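Long-range contact in alpha-glucosidase (Pseudoalteromonas sp. K8, PDB 5HQA), which is a chloride-activated, calcium-containing family 97 glycoside hydrolase that acts on alpha-glucosides and is seen here with the inhibitor acarbose bound: residues A[125-137]-A[195-209]. Sequence-based numbering, arbitrary orientation.
Sequences ITKELTEFAVNNS and MVLNQRRPGVFQADL
Ile-125 and Glu-128 lay their side chains against Leu-209 where strand 122-134 approaches the second arm of the beta hairpin 195-209, before the two pair antiparallel in a sheet of the galactose mutarotase-like N-terminal domain. Glu-128 CB sits 3.8 Å from Leu-209 CD1. With CG anti to the amide nitrogen (chi1 -177°), the extended chain carries the carboxylate past Leu-209, OE1 4.0 Å from Leu-209 CD2; OE2 takes a bond from Thr-130 OG1 on its anti lone pair and a salt bridge from Arg-229, and Tyr-192 binds OE1. The strands are still apart here, and water 1 bridges them, accepting from Glu-128 N and donating to Ala-207 O. Direct pairing starts at Thr-130, whose O takes an almost straight bond from Ala-207 N (2.8 Å). Glu-131, its carboxylate held by Ala-37 N, brings CD to 3.7 Å from Val-204 CG1. Phe-132 and Phe-205 form a hydrogen-bonded pair, their side chains on the face opposite Glu-131. Met-195 SD stands at the Phe-132 ring edge, 5.1 Å from its centroid, a Met-aromatic contact, while Leu-197 crosses Phe-132 at about a right angle, its CD2 3.7 Å from Phe-132 CE1. With an alanine here, Met-195 and Leu-197 would probably lose their shared partner and a gap would open beside them. Val-134 N closes the ladder on Gly-203 O, in the type II turn 201-204. Ending the type II turn 134-137, Ser-137 OG, hydrogen-bonded to Asn-163, lies just 3.4 Å from Gly-203 CA.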
ATOM      1  N   ILE A 125     -25.286  -7.596   7.543  1.00 12.59           N
ATOM      2  CA  ILE A 125     -24.381  -8.002   8.605  1.00 13.20           C
ATOM      3  C   ILE A 125     -24.161  -6.823   9.540  1.00 15.50           C
ATOM      4  O   ILE A 125     -23.824  -5.715   9.101  1.00 14.22           O
ATOM      5  CB  ILE A 125     -23.051  -8.494   8.024  1.00 13.75           C
ATOM      6  CG1 ILE A 125     -23.264  -9.728   7.152  1.00 12.69           C
ATOM      7  CG2 ILE A 125     -22.026  -8.767   9.144  1.00 11.18           C
ATOM      8  CD1 ILE A 125     -22.040 -10.063   6.339  1.00 12.17           C
ATOM      9  N   THR A 126     -24.359  -7.056  10.840  1.00 14.44           N
ATOM     10  CA  THR A 126     -24.055  -6.057  11.848  1.00 14.63           C
ATOM     11  C   THR A 126     -22.799  -6.377  12.637  1.00 16.73           C
ATOM     12  O   THR A 126     -22.224  -5.469  13.242  1.00 16.57           O
ATOM     13  CB  THR A 126     -25.228  -5.898  12.821  1.00 14.64           C
ATOM     14  OG1 THR A 126     -25.574  -7.184  13.348  1.00 16.31           O
ATOM     15  CG2 THR A 126     -26.438  -5.313  12.094  1.00 13.23           C
ATOM     16  N   LYS A 127     -22.358  -7.634  12.643  1.00 13.74           N
ATOM     17  CA  LYS A 127     -21.094  -7.974  13.286  1.00 14.47           C
ATOM     18  C   LYS A 127     -20.540  -9.231  12.642  1.00 13.55           C
ATOM     19  O   LYS A 127     -21.279 -10.194  12.424  1.00 15.84           O
ATOM     20  CB  LYS A 127     -21.265  -8.184  14.798  1.00 17.65           C
ATOM     21  CG  LYS A 127     -19.937  -8.277  15.547  1.00 26.44           C
ATOM     22  CD  LYS A 127     -20.126  -8.226  17.053  1.00 30.80           C
ATOM     23  CE  LYS A 127     -20.865  -6.960  17.462  0.82 34.79           C
ATOM     24  NZ  LYS A 127     -20.114  -5.721  17.139  0.93 39.84           N
ATOM     25  N   GLU A 128     -19.252  -9.213  12.329  1.00 11.59           N
ATOM     26  CA  GLU A 128     -18.516 -10.424  12.001  1.00 13.04           C
ATOM     27  C   GLU A 128     -17.792 -10.862  13.272  1.00 14.66           C
ATOM     28  O   GLU A 128     -17.048 -10.072  13.862  1.00 14.51           O
ATOM     29  CB  GLU A 128     -17.533 -10.184  10.853  1.00 12.45           C
ATOM     30  CG  GLU A 128     -16.802 -11.454  10.447  1.00 13.95           C
ATOM     31  CD  GLU A 128     -15.835 -11.257   9.294  1.00 15.11           C
ATOM     32  OE1 GLU A 128     -16.138 -10.450   8.380  1.00 14.77           O
ATOM     33  OE2 GLU A 128     -14.772 -11.924   9.297  1.00 13.04           O
ATOM     34  N   LEU A 129     -18.036 -12.099  13.711  1.00 12.06           N
ATOM     35  CA  LEU A 129     -17.540 -12.563  15.005  1.00 12.03           C
ATOM     36  C   LEU A 129     -16.095 -13.049  14.960  1.00 13.64           C
ATOM     37  O   LEU A 129     -15.544 -13.386  16.016  1.00 14.05           O
ATOM     38  CB  LEU A 129     -18.442 -13.680  15.540  1.00 11.34           C
ATOM     39  CG  LEU A 129     -19.901 -13.267  15.762  1.00 14.05           C
ATOM     40  CD1 LEU A 129     -20.718 -14.449  16.273  1.00 15.57           C
ATOM     41  CD2 LEU A 129     -19.994 -12.091  16.736  1.00 15.71           C
ATOM     42  N   THR A 130     -15.486 -13.096  13.773  1.00 10.96           N
ATOM     43  CA  THR A 130     -14.103 -13.521  13.589  1.00  9.45           C
ATOM     44  C   THR A 130     -13.177 -12.912  14.630  1.00 10.38           C
ATOM     45  O   THR A 130     -13.158 -11.693  14.824  1.00  9.82           O
ATOM     46  CB  THR A 130     -13.633 -13.093  12.202  1.00 12.05           C
ATOM     47  OG1 THR A 130     -14.561 -13.574  11.231  1.00 12.29           O
ATOM     48  CG2 THR A 130     -12.208 -13.627  11.915  1.00 12.62           C
ATOM     49  N   GLU A 131     -12.379 -13.762  15.268  1.00  9.26           N
ATOM     50  CA  GLU A 131     -11.372 -13.310  16.215  1.00  9.58           C
ATOM     51  C   GLU A 131      -9.984 -13.747  15.764  1.00 10.22           C
ATOM     52  O   GLU A 131      -9.823 -14.659  14.943  1.00  9.63           O
ATOM     53  CB  GLU A 131     -11.639 -13.848  17.634  1.00 10.78           C
ATOM     54  CG  GLU A 131     -12.927 -13.330  18.279  1.00 10.96           C
ATOM     55  CD  GLU A 131     -13.307 -14.119  19.529  1.00 14.89           C
ATOM     56  OE1 GLU A 131     -12.749 -15.232  19.743  1.00 13.46           O
ATOM     57  OE2 GLU A 131     -14.176 -13.638  20.298  1.00 13.97           O
ATOM     58  N   PHE A 132      -8.984 -13.065  16.325  1.00 10.17           N
ATOM     59  CA  PHE A 132      -7.572 -13.439  16.253  1.00  9.45           C
ATOM     60  C   PHE A 132      -7.089 -13.374  17.700  1.00 11.81           C
ATOM     61  O   PHE A 132      -6.706 -12.303  18.179  1.00 11.23           O
ATOM     62  CB  PHE A 132      -6.786 -12.488  15.338  1.00  9.87           C
ATOM     63  CG  PHE A 132      -7.417 -12.294  13.979  1.00 10.62           C
ATOM     64  CD1 PHE A 132      -8.415 -11.354  13.790  1.00 10.39           C
ATOM     65  CD2 PHE A 132      -7.014 -13.063  12.893  1.00 12.12           C
ATOM     66  CE1 PHE A 132      -8.998 -11.180  12.543  1.00 11.19           C
ATOM     67  CE2 PHE A 132      -7.587 -12.893  11.651  1.00 11.98           C
ATOM     68  CZ  PHE A 132      -8.585 -11.951  11.474  1.00 11.64           C
ATOM     69  N   ALA A 133      -7.154 -14.494  18.417  1.00  9.61           N
ATOM     70  CA  ALA A 133      -6.782 -14.522  19.830  1.00 11.28           C
ATOM     71  C   ALA A 133      -5.292 -14.833  19.934  1.00 13.90           C
ATOM     72  O   ALA A 133      -4.870 -15.979  19.735  1.00 13.82           O
ATOM     73  CB  ALA A 133      -7.620 -15.540  20.601  1.00 10.57           C
ATOM     74  N   VAL A 134      -4.498 -13.820  20.255  1.00 10.79           N
ATOM     75  CA  VAL A 134      -3.048 -13.978  20.284  1.00 10.59           C
ATOM     76  C   VAL A 134      -2.628 -14.633  21.593  1.00 13.77           C
ATOM     77  O   VAL A 134      -2.977 -14.159  22.685  1.00 13.98           O
ATOM     78  CB  VAL A 134      -2.351 -12.623  20.100  1.00 10.68           C
ATOM     79  CG1 VAL A 134      -0.836 -12.801  20.163  1.00  9.54           C
ATOM     80  CG2 VAL A 134      -2.766 -12.007  18.784  1.00 10.77           C
ATOM     81  N   ASN A 135      -1.860 -15.712  21.482  1.00 11.48           N
ATOM     82  CA  ASN A 135      -1.343 -16.401  22.654  1.00 11.81           C
ATOM     83  C   ASN A 135      -0.204 -15.597  23.278  1.00 13.51           C
ATOM     84  O   ASN A 135       0.620 -15.014  22.566  1.00 12.95           O
ATOM     85  CB  ASN A 135      -0.857 -17.792  22.256  1.00 11.03           C
ATOM     86  CG  ASN A 135      -0.603 -18.670  23.450  1.00 16.21           C
ATOM     87  OD1 ASN A 135      -1.202 -18.481  24.510  1.00 17.13           O
ATOM     88  ND2 ASN A 135       0.287 -19.628  23.295  1.00 16.23           N
ATOM     89  N   ASN A 136      -0.168 -15.559  24.618  1.00 12.54           N
ATOM     90  CA  ASN A 136       0.860 -14.819  25.366  1.00 13.94           C
ATOM     91  C   ASN A 136       0.929 -13.351  24.938  1.00 13.98           C
ATOM     92  O   ASN A 136       2.007 -12.785  24.726  1.00 14.66           O
ATOM     93  CB  ASN A 136       2.228 -15.486  25.215  1.00 14.08           C
ATOM     94  CG  ASN A 136       2.276 -16.835  25.875  1.00 20.34           C
ATOM     95  OD1 ASN A 136       1.790 -17.004  26.990  1.00 20.94           O
ATOM     96  ND2 ASN A 136       2.839 -17.815  25.182  1.00 22.17           N
ATOM     97  N   SER A 137      -0.242 -12.722  24.812  1.00 13.45           N
ATOM     98  CA  SER A 137      -0.277 -11.336  24.351  1.00 10.98           C
ATOM     99  C   SER A 137       0.386 -10.390  25.343  1.00 12.46           C
ATOM    100  O   SER A 137       0.821  -9.301  24.948  1.00 13.99           O
ATOM    101  CB  SER A 137      -1.724 -10.893  24.093  1.00 12.54           C
ATOM    102  OG  SER A 137      -2.496 -10.848  25.295  1.00 12.62           O
ATOM    103  N   MET A 195     -12.159  -4.481   7.471  1.00 10.13           N
ATOM    104  CA  MET A 195     -11.986  -4.980   8.827  1.00  9.69           C
ATOM    105  C   MET A 195     -10.989  -4.100   9.577  1.00 14.30           C
ATOM    106  O   MET A 195      -9.863  -3.885   9.120  1.00 13.69           O
ATOM    107  CB  MET A 195     -11.504  -6.428   8.794  1.00 11.31           C
ATOM    108  CG  MET A 195     -11.261  -7.040  10.160  1.00 14.19           C
ATOM    109  SD  MET A 195     -10.700  -8.760   9.991  1.00 16.94           S
ATOM    110  CE  MET A 195      -9.044  -8.552   9.304  1.00 16.10           C
ATOM    111  N   VAL A 196     -11.417  -3.594  10.718  1.00 10.31           N
ATOM    112  CA  VAL A 196     -10.569  -3.007  11.742  1.00  9.83           C
ATOM    113  C   VAL A 196     -10.460  -4.040  12.858  1.00 12.39           C
ATOM    114  O   VAL A 196     -11.343  -4.890  13.001  1.00 13.00           O
ATOM    115  CB  VAL A 196     -11.233  -1.686  12.193  1.00 13.66           C
ATOM    116  CG1 VAL A 196     -10.930  -1.340  13.618  1.00 12.35           C
ATOM    117  CG2 VAL A 196     -10.910  -0.562  11.196  1.00 11.05           C
ATOM    118  N   LEU A 197      -9.375  -4.017  13.636  1.00  9.18           N
ATOM    119  CA  LEU A 197      -9.210  -4.990  14.714  1.00  8.04           C
ATOM    120  C   LEU A 197      -9.472  -4.323  16.057  1.00  9.90           C
ATOM    121  O   LEU A 197      -8.848  -3.313  16.388  1.00 10.57           O
ATOM    122  CB  LEU A 197      -7.815  -5.616  14.703  1.00  9.85           C
ATOM    123  CG  LEU A 197      -7.519  -6.433  13.443  1.00 11.79           C
ATOM    124  CD1 LEU A 197      -6.099  -6.991  13.478  1.00 12.11           C
ATOM    125  CD2 LEU A 197      -8.564  -7.542  13.274  1.00 11.57           C
ATOM    126  N   ASN A 198     -10.368  -4.915  16.843  1.00  8.91           N
ATOM    127  CA  ASN A 198     -10.840  -4.338  18.097  1.00  8.58           C
ATOM    128  C   ASN A 198     -10.462  -5.311  19.205  1.00  8.81           C
ATOM    129  O   ASN A 198     -11.005  -6.416  19.269  1.00 10.46           O
ATOM    130  CB  ASN A 198     -12.354  -4.122  18.020  1.00 10.45           C
ATOM    131  CG  ASN A 198     -12.937  -3.466  19.259  1.00 11.76           C
ATOM    132  OD1 ASN A 198     -12.352  -3.483  20.339  1.00 11.02           O
ATOM    133  ND2 ASN A 198     -14.127  -2.901  19.102  1.00 13.33           N
ATOM    134  N   GLN A 199      -9.525  -4.922  20.068  1.00  8.78           N
ATOM    135  CA  GLN A 199      -9.090  -5.826  21.124  1.00  9.65           C
ATOM    136  C   GLN A 199     -10.168  -5.894  22.204  1.00 12.37           C
ATOM    137  O   GLN A 199     -10.519  -4.873  22.809  1.00 11.40           O
ATOM    138  CB  GLN A 199      -7.752  -5.385  21.715  1.00 10.58           C
ATOM    139  CG  GLN A 199      -7.159  -6.475  22.605  1.00  9.86           C
ATOM    140  CD  GLN A 199      -5.743  -6.198  23.082  1.00 14.58           C
ATOM    141  OE1 GLN A 199      -5.214  -6.947  23.902  1.00 16.06           O
ATOM    142  NE2 GLN A 199      -5.115  -5.134  22.568  1.00 12.76           N
ATOM    143  N   ARG A 200     -10.699  -7.096  22.439  1.00  8.84           N
ATOM    144  CA  ARG A 200     -11.767  -7.271  23.415  1.00 10.40           C
ATOM    145  C   ARG A 200     -11.157  -7.718  24.738  1.00 12.46           C
ATOM    146  O   ARG A 200     -10.464  -6.928  25.391  1.00 12.90           O
ATOM    147  CB  ARG A 200     -12.811  -8.250  22.867  1.00  9.38           C
ATOM    148  CG  ARG A 200     -13.350  -7.841  21.479  1.00  9.09           C
ATOM    149  CD  ARG A 200     -13.713  -6.339  21.396  1.00 10.57           C
ATOM    150  NE  ARG A 200     -14.727  -5.973  22.387  1.00  9.80           N
ATOM    151  CZ  ARG A 200     -14.856  -4.764  22.925  1.00  9.83           C
ATOM    152  NH1 ARG A 200     -14.027  -3.782  22.587  1.00  9.65           N
ATOM    153  NH2 ARG A 200     -15.803  -4.544  23.828  1.00  9.81           N
ATOM    154  N   ARG A 201     -11.375  -8.965  25.157  1.00 11.72           N
ATOM    155  CA  ARG A 201     -10.571  -9.473  26.257  1.00 11.03           C
ATOM    156  C   ARG A 201      -9.101  -9.452  25.843  1.00 12.22           C
ATOM    157  O   ARG A 201      -8.794  -9.429  24.649  1.00 13.04           O
ATOM    158  CB  ARG A 201     -11.030 -10.871  26.654  1.00 11.04           C
ATOM    159  CG  ARG A 201     -12.265 -10.810  27.539  1.00 14.90           C
ATOM    160  CD  ARG A 201     -12.807 -12.168  27.858  1.00 19.53           C
ATOM    161  NE  ARG A 201     -14.019 -12.073  28.662  1.00 23.02           N
ATOM    162  CZ  ARG A 201     -14.065 -12.291  29.974  1.00 32.16           C
ATOM    163  NH1 ARG A 201     -12.961 -12.617  30.636  1.00 35.08           N
ATOM    164  NH2 ARG A 201     -15.220 -12.187  30.626  1.00 30.97           N
ATOM    165  N   PRO A 202      -8.177  -9.391  26.804  1.00 14.80           N
ATOM    166  CA  PRO A 202      -6.765  -9.156  26.454  1.00 14.84           C
ATOM    167  C   PRO A 202      -6.251 -10.143  25.416  1.00 13.28           C
ATOM    168  O   PRO A 202      -6.398 -11.360  25.562  1.00 14.68           O
ATOM    169  CB  PRO A 202      -6.042  -9.319  27.794  1.00 16.09           C
ATOM    170  CG  PRO A 202      -7.078  -8.875  28.802  1.00 18.32           C
ATOM    171  CD  PRO A 202      -8.381  -9.421  28.266  1.00 16.10           C
ATOM    172  N   GLY A 203      -5.655  -9.602  24.348  1.00 10.91           N
ATOM    173  CA  GLY A 203      -5.123 -10.396  23.257  1.00 12.35           C
ATOM    174  C   GLY A 203      -6.142 -10.906  22.254  1.00 14.59           C
ATOM    175  O   GLY A 203      -5.742 -11.501  21.240  1.00 14.74           O
ATOM    176  N   VAL A 204      -7.436 -10.702  22.484  1.00  9.47           N
ATOM    177  CA  VAL A 204      -8.474 -11.225  21.601  1.00 10.70           C
ATOM    178  C   VAL A 204      -8.890 -10.096  20.663  1.00 12.49           C
ATOM    179  O   VAL A 204      -9.681  -9.220  21.035  1.00 12.71           O
ATOM    180  CB  VAL A 204      -9.673 -11.772  22.381  1.00 11.20           C
ATOM    181  CG1 VAL A 204     -10.697 -12.356  21.407  1.00  9.41           C
ATOM    182  CG2 VAL A 204      -9.225 -12.809  23.405  1.00 11.54           C
ATOM    183  N   PHE A 205      -8.380 -10.116  19.433  1.00 10.32           N
ATOM    184  CA  PHE A 205      -8.728  -9.087  18.459  1.00  9.88           C
ATOM    185  C   PHE A 205      -9.940  -9.541  17.655  1.00 13.53           C
ATOM    186  O   PHE A 205      -9.881 -10.553  16.945  1.00 14.59           O
ATOM    187  CB  PHE A 205      -7.530  -8.783  17.563  1.00  8.96           C
ATOM    188  CG  PHE A 205      -6.412  -8.127  18.303  1.00 11.25           C
ATOM    189  CD1 PHE A 205      -5.450  -8.892  18.953  1.00 12.33           C
ATOM    190  CD2 PHE A 205      -6.359  -6.744  18.416  1.00 10.86           C
ATOM    191  CE1 PHE A 205      -4.424  -8.282  19.671  1.00 11.10           C
ATOM    192  CE2 PHE A 205      -5.341  -6.122  19.133  1.00 10.52           C
ATOM    193  CZ  PHE A 205      -4.370  -6.892  19.766  1.00 11.42           C
ATOM    194  N   GLN A 206     -11.041  -8.808  17.781  1.00  9.65           N
ATOM    195  CA  GLN A 206     -12.272  -9.148  17.084  1.00  9.92           C
ATOM    196  C   GLN A 206     -12.413  -8.286  15.837  1.00 10.90           C
ATOM    197  O   GLN A 206     -12.099  -7.092  15.863  1.00 10.00           O
ATOM    198  CB  GLN A 206     -13.476  -8.946  18.004  1.00 10.53           C
ATOM    199  CG  GLN A 206     -14.793  -9.496  17.485  1.00 11.12           C
ATOM    200  CD  GLN A 206     -15.926  -9.144  18.437  1.00 16.38           C
ATOM    201  OE1 GLN A 206     -16.101  -7.977  18.796  1.00 17.81           O
ATOM    202  NE2 GLN A 206     -16.680 -10.141  18.865  1.00 18.73           N
ATOM    203  N   ALA A 207     -12.859  -8.903  14.739  1.00 10.54           N
ATOM    204  CA  ALA A 207     -13.184  -8.149  13.534  1.00 11.22           C
ATOM    205  C   ALA A 207     -14.205  -7.067  13.859  1.00 13.60           C
ATOM    206  O   ALA A 207     -15.219  -7.322  14.519  1.00 13.97           O
ATOM    207  CB  ALA A 207     -13.730  -9.080  12.446  1.00 12.13           C
ATOM    208  N   ASP A 208     -13.921  -5.851  13.406  1.00 11.28           N
ATOM    209  CA  ASP A 208     -14.775  -4.690  13.642  1.00 11.40           C
ATOM    210  C   ASP A 208     -14.998  -4.061  12.268  1.00 11.24           C
ATOM    211  O   ASP A 208     -14.126  -3.353  11.760  1.00 11.52           O
ATOM    212  CB  ASP A 208     -14.097  -3.739  14.630  1.00 13.14           C
ATOM    213  CG  ASP A 208     -14.987  -2.582  15.054  1.00 19.15           C
ATOM    214  OD1 ASP A 208     -15.756  -2.067  14.211  1.00 17.93           O
ATOM    215  OD2 ASP A 208     -14.898  -2.169  16.236  1.00 22.01           O
ATOM    216  N   LEU A 209     -16.135  -4.356  11.642  1.00 10.55           N
ATOM    217  CA  LEU A 209     -16.365  -3.955  10.258  1.00 11.09           C
ATOM    218  C   LEU A 209     -16.768  -2.488  10.195  1.00 11.89           C
ATOM    219  O   LEU A 209     -17.640  -2.047  10.944  1.00 12.50           O
ATOM    220  CB  LEU A 209     -17.449  -4.825   9.622  1.00  9.50           C
ATOM    221  CG  LEU A 209     -17.117  -6.317   9.548  1.00  9.60           C
ATOM    222  CD1 LEU A 209     -18.206  -7.047   8.789  1.00 11.13           C
ATOM    223  CD2 LEU A 209     -15.755  -6.547   8.873  1.00  9.36           C
TER
HETATM  224  O   HOH W   1     -17.568  -6.900  13.139  1.00 17.16           O
HETATM  225  O   HOH W   2     -16.312 -12.974  18.532  1.00 14.42           O
HETATM  226  O   HOH W   3      -5.683 -13.792  23.761  1.00 22.61           O